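Local coordinates for phenylacetic acid degradation-related protein (Ralstonia eutropha JMP134, PDB 2PIM) that probably hydrolyses acyl-CoA thioesters as a member of the hotdog-fold PaaI-type thioesterase family, at residues 32-45 against 64-76. Residues are numbered along the deposited sequence; the frame is centred on the assembly and turned at random.
Sequences VDLEAGSLESDYVA and MLDDVTAMLVTAT
Strand 38-45 runs across helix 64-75 at 137° between their N-to-C directions, the axes 8.1 Å apart at their closest, and Leu39, Ser41 and Tyr43 point toward the helix. Tyr43 does most to join the two. Its ring lies against Met64, a selenomethionine, whose CB sits over one face, 4.0 Å from the ring centroid, in a CH-pi contact. The Met64 chain, extended beyond CG, then runs on past the tyrosine CB, the two side chains lying alongside in opposite directions; SE meets the ring obliquely, a Met-aromatic contact, and CE ends 3.6 Å from Val44 O and beside Ala45. At the far end of the ring Tyr43 OH donates to Asp67 OD2, which lies in the ring plane at the edge, with a modelled separation of 2.4 Å between the two atoms, so short that the exact length is doubtful; the carboxylate is turned 85° from that plane. Placing CG anti to its backbone N (chi1 -179°) carries the Asp67 carboxylate to this hydroxyl, and a water donating to OD2 links it to Ser41 OG. Gln57 of the second subunit also packs on Asp67. Such a long helix wrapped by a curved antiparallel sheet is the hotdog fold, here with Leu72 and Val68 reaching strand 99-107 as well. Farther along the helix, Leu39 drops between successive turns: CD2 meets Val68 CG2 at 3.7 Å, CD1 lies over the backbone at Met71 and Leu72, and CB faces Leu72 CB. Leu72 CD2 reaches Gly37 O, 3.5 Å away, where Gly37 and Ser38 both donate to Asp33 O in a G1 beta bulge, Gly37 having positive phi. Within the same turn, Leu34 sends CD2 to Ala75 CB, 3.8 Å away, and to Thr76 CG2, while Phe8 of helix 7-12 packs on Val32, Leu39 and Ala75.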
loop_
_atom_site.group_PDB
_atom_site.type_symbol
_atom_site.label_atom_id
_atom_site.label_comp_id
_atom_site.label_asym_id
_atom_site.label_seq_id
_atom_site.Cartn_x
_atom_site.Cartn_y
_atom_site.Cartn_z
ATOM N N VAL A 32 -14.166 12.036 13.678
ATOM C CA VAL A 32 -14.226 12.889 12.493
ATOM C C VAL A 32 -14.461 14.316 12.934
ATOM O O VAL A 32 -15.179 14.571 13.894
ATOM C CB VAL A 32 -15.372 12.526 11.519
ATOM C CG1 VAL A 32 -15.015 12.982 10.106
ATOM C CG2 VAL A 32 -15.653 11.053 11.518
ATOM N N ASP A 33 -13.846 15.249 12.233
ATOM C CA ASP A 33 -14.064 16.656 12.489
ATOM C C ASP A 33 -14.003 17.334 11.139
ATOM O O ASP A 33 -12.931 17.594 10.603
ATOM C CB ASP A 33 -12.989 17.180 13.435
ATOM C CG ASP A 33 -13.336 18.536 14.057
ATOM O OD1 ASP A 33 -14.078 19.358 13.469
ATOM O OD2 ASP A 33 -12.809 18.785 15.154
ATOM N N LEU A 34 -15.173 17.597 10.577
ATOM C CA LEU A 34 -15.253 18.129 9.229
ATOM C C LEU A 34 -14.857 19.589 9.151
ATOM O O LEU A 34 -14.415 20.026 8.102
ATOM C CB LEU A 34 -16.653 17.907 8.658
ATOM C CG LEU A 34 -16.914 16.422 8.382
ATOM C CD1 LEU A 34 -18.404 16.145 8.364
ATOM C CD2 LEU A 34 -16.275 16.015 7.100
ATOM N N GLU A 35 -14.985 20.331 10.251
ATOM C CA GLU A 35 -14.567 21.733 10.289
ATOM C C GLU A 35 -13.049 21.858 10.452
ATOM O O GLU A 35 -12.420 22.672 9.779
ATOM C CB GLU A 35 -15.286 22.482 11.407
ATOM C CG GLU A 35 -15.447 23.969 11.097
ATOM C CD GLU A 35 -16.099 24.740 12.222
ATOM O OE1 GLU A 35 -16.687 24.101 13.132
ATOM O OE2 GLU A 35 -16.030 25.991 12.200
ATOM N N ALA A 36 -12.467 21.053 11.333
ATOM C CA ALA A 36 -11.009 20.947 11.450
ATOM C C ALA A 36 -10.395 20.227 10.255
ATOM O O ALA A 36 -9.236 20.442 9.954
ATOM C CB ALA A 36 -10.624 20.220 12.698
ATOM N N GLY A 37 -11.163 19.362 9.592
ATOM C CA GLY A 37 -10.697 18.649 8.417
ATOM C C GLY A 37 -9.807 17.516 8.835
ATOM O O GLY A 37 -8.722 17.377 8.324
ATOM N N SER A 38 -10.279 16.696 9.773
ATOM C CA SER A 38 -9.468 15.621 10.331
ATOM C C SER A 38 -10.333 14.387 10.531
ATOM O O SER A 38 -11.558 14.462 10.544
ATOM C CB SER A 38 -8.848 16.055 11.657
ATOM O OG SER A 38 -9.825 16.205 12.694
ATOM N N LEU A 39 -9.676 13.246 10.650
ATOM C CA LEU A 39 -10.349 11.985 10.804
ATOM C C LEU A 39 -9.354 11.019 11.438
ATOM O O LEU A 39 -8.174 11.129 11.233
ATOM C CB LEU A 39 -10.842 11.458 9.450
ATOM C CG LEU A 39 -11.613 10.123 9.445
ATOM C CD1 LEU A 39 -12.796 10.136 8.492
ATOM C CD2 LEU A 39 -10.694 8.996 9.098
ATOM N N GLU A 40 -9.867 10.073 12.212
ATOM C CA GLU A 40 -9.046 9.108 12.909
ATOM C C GLU A 40 -9.682 7.727 12.706
ATOM O O GLU A 40 -10.903 7.606 12.731
ATOM C CB GLU A 40 -9.028 9.505 14.370
ATOM C CG GLU A 40 -7.885 8.988 15.200
ATOM C CD GLU A 40 -7.547 9.926 16.398
ATOM O OE1 GLU A 40 -6.878 10.972 16.240
ATOM O OE2 GLU A 40 -7.969 9.606 17.509
ATOM N N SER A 41 -8.861 6.723 12.417
ATOM C CA SER A 41 -9.324 5.357 12.280
ATOM C C SER A 41 -8.326 4.376 12.918
ATOM O O SER A 41 -7.105 4.573 12.873
ATOM C CB SER A 41 -9.544 5.022 10.793
ATOM O OG SER A 41 -10.040 3.697 10.598
ATOM N N ASP A 42 -8.857 3.320 13.511
ATOM C CA ASP A 42 -8.048 2.187 13.916
ATOM C C ASP A 42 -7.824 1.248 12.734
ATOM O O ASP A 42 -8.645 1.210 11.834
ATOM C CB ASP A 42 -8.764 1.396 15.001
ATOM C CG ASP A 42 -8.830 2.131 16.303
ATOM O OD1 ASP A 42 -7.887 2.888 16.591
ATOM O OD2 ASP A 42 -9.819 1.933 17.037
ATOM N N TYR A 43 -6.727 0.500 12.774
ATOM C CA TYR A 43 -6.430 -0.553 11.822
ATOM C C TYR A 43 -5.821 -1.722 12.618
ATOM O O TYR A 43 -5.313 -1.526 13.737
ATOM C CB TYR A 43 -5.487 -0.044 10.675
ATOM C CG TYR A 43 -6.157 1.036 9.839
ATOM C CD1 TYR A 43 -7.100 0.711 8.877
ATOM C CD2 TYR A 43 -5.904 2.375 10.074
ATOM C CE1 TYR A 43 -7.744 1.682 8.149
ATOM C CE2 TYR A 43 -6.563 3.361 9.369
ATOM C CZ TYR A 43 -7.497 3.016 8.425
ATOM O OH TYR A 43 -8.174 4.014 7.753
ATOM N N VAL A 44 -5.912 -2.936 12.063
ATOM C CA VAL A 44 -5.294 -4.117 12.676
ATOM C C VAL A 44 -4.370 -4.730 11.617
ATOM O O VAL A 44 -4.801 -5.000 10.493
ATOM C CB VAL A 44 -6.326 -5.169 13.150
ATOM C CG1 VAL A 44 -5.633 -6.435 13.645
ATOM C CG2 VAL A 44 -7.218 -4.619 14.254
ATOM N N ALA A 45 -3.092 -4.893 11.972
ATOM C CA ALA A 45 -2.160 -5.637 11.148
ATOM C C ALA A 45 -2.227 -7.098 11.629
ATOM O O ALA A 45 -2.050 -7.368 12.812
ATOM C CB ALA A 45 -0.751 -5.054 11.276
HETATM N N MSE A 64 -3.451 1.116 4.739
HETATM C CA MSE A 64 -4.126 1.797 5.866
HETATM C C MSE A 64 -4.106 3.340 5.729
HETATM O O MSE A 64 -5.114 4.019 5.979
HETATM C CB MSE A 64 -3.430 1.394 7.146
HETATM C CG MSE A 64 -3.620 -0.046 7.461
HETATM SE SE MSE A 64 -2.391 -0.660 8.897
HETATM C CE MSE A 64 -2.703 -2.589 8.793
ATOM N N LEU A 65 -2.957 3.868 5.300
ATOM C CA LEU A 65 -2.804 5.292 5.005
ATOM C C LEU A 65 -3.702 5.726 3.858
ATOM O O LEU A 65 -4.304 6.812 3.884
ATOM C CB LEU A 65 -1.320 5.629 4.751
ATOM C CG LEU A 65 -0.425 5.609 6.032
ATOM C CD1 LEU A 65 1.048 5.458 5.738
ATOM C CD2 LEU A 65 -0.662 6.817 6.933
ATOM N N ASP A 66 -3.825 4.865 2.860
ATOM C CA ASP A 66 -4.734 5.107 1.764
ATOM C C ASP A 66 -6.156 5.196 2.281
ATOM O O ASP A 66 -6.925 6.087 1.867
ATOM C CB ASP A 66 -4.555 4.018 0.684
ATOM C CG ASP A 66 -5.375 4.299 -0.598
ATOM O OD1 ASP A 66 -5.430 5.435 -1.070
ATOM O OD2 ASP A 66 -5.948 3.363 -1.159
ATOM N N ASP A 67 -6.534 4.274 3.176
ATOM C CA ASP A 67 -7.901 4.244 3.684
ATOM C C ASP A 67 -8.232 5.516 4.491
ATOM O O ASP A 67 -9.261 6.159 4.288
ATOM C CB ASP A 67 -8.143 3.015 4.564
ATOM C CG ASP A 67 -9.582 2.958 5.076
ATOM O OD1 ASP A 67 -10.451 2.616 4.264
ATOM O OD2 ASP A 67 -9.851 3.277 6.275
ATOM N N VAL A 68 -7.350 5.891 5.403
ATOM C CA VAL A 68 -7.651 7.006 6.305
ATOM C C VAL A 68 -7.773 8.340 5.553
ATOM O O VAL A 68 -8.735 9.154 5.816
ATOM C CB VAL A 68 -6.681 7.041 7.535
ATOM C CG1 VAL A 68 -5.270 7.474 7.137
ATOM C CG2 VAL A 68 -7.245 7.886 8.616
ATOM N N THR A 69 -6.898 8.520 4.560
ATOM C CA THR A 69 -6.848 9.748 3.778
ATOM C C THR A 69 -8.049 9.861 2.820
ATOM O O THR A 69 -8.748 10.860 2.801
ATOM C CB THR A 69 -5.491 9.938 3.053
ATOM O OG1 THR A 69 -5.222 8.859 2.129
ATOM C CG2 THR A 69 -4.364 10.056 4.067
ATOM N N ALA A 70 -8.325 8.793 2.091
ATOM C CA ALA A 70 -9.524 8.712 1.227
ATOM C C ALA A 70 -10.840 8.769 1.977
ATOM O O ALA A 70 -11.880 9.266 1.445
ATOM C CB ALA A 70 -9.442 7.434 0.386
HETATM N N MSE A 71 -10.841 8.233 3.198
HETATM C CA MSE A 71 -12.047 8.315 4.052
HETATM C C MSE A 71 -12.323 9.759 4.434
HETATM O O MSE A 71 -13.472 10.269 4.334
HETATM C CB MSE A 71 -11.923 7.467 5.336
HETATM C CG MSE A 71 -12.334 5.981 5.223
HETATM SE SE MSE A 71 -14.090 5.697 4.363
HETATM C CE MSE A 71 -13.488 5.510 2.420
ATOM N N LEU A 72 -11.276 10.429 4.883
ATOM C CA LEU A 72 -11.416 11.851 5.237
ATOM C C LEU A 72 -11.978 12.671 4.036
ATOM O O LEU A 72 -12.957 13.402 4.176
ATOM C CB LEU A 72 -10.096 12.408 5.758
ATOM C CG LEU A 72 -10.132 13.937 5.929
ATOM C CD1 LEU A 72 -11.314 14.424 6.756
ATOM C CD2 LEU A 72 -8.837 14.359 6.522
ATOM N N VAL A 73 -11.397 12.477 2.851
ATOM C CA VAL A 73 -11.861 13.193 1.666
ATOM C C VAL A 73 -13.306 12.899 1.408
ATOM O O VAL A 73 -14.080 13.822 1.186
ATOM C CB VAL A 73 -11.054 12.871 0.390
ATOM C CG1 VAL A 73 -11.624 13.618 -0.802
ATOM C CG2 VAL A 73 -9.594 13.223 0.593
ATOM N N THR A 74 -13.671 11.615 1.452
ATOM C CA THR A 74 -15.073 11.167 1.218
ATOM C C THR A 74 -16.059 11.773 2.193
ATOM O O THR A 74 -17.165 12.214 1.810
ATOM C CB THR A 74 -15.141 9.612 1.236
ATOM O OG1 THR A 74 -14.269 9.129 0.217
ATOM C CG2 THR A 74 -16.536 9.093 0.945
ATOM N N ALA A 75 -15.665 11.815 3.456
ATOM C CA ALA A 75 -16.465 12.486 4.479
ATOM C C ALA A 75 -16.913 13.902 4.112
ATOM O O ALA A 75 -17.985 14.329 4.547
ATOM C CB ALA A 75 -15.722 12.508 5.786
ATOM N N THR A 76 -16.099 14.625 3.331
ATOM C CA THR A 76 -16.401 16.013 2.938
ATOM C C THR A 76 -17.294 16.131 1.686
ATOM O O THR A 76 -17.777 17.210 1.390
ATOM C CB THR A 76 -15.114 16.899 2.754
ATOM O OG1 THR A 76 -14.386 16.524 1.571
ATOM C CG2 THR A 76 -14.213 16.778 3.932
HETATM O O HOH W 1 -11.573 2.629 8.393
#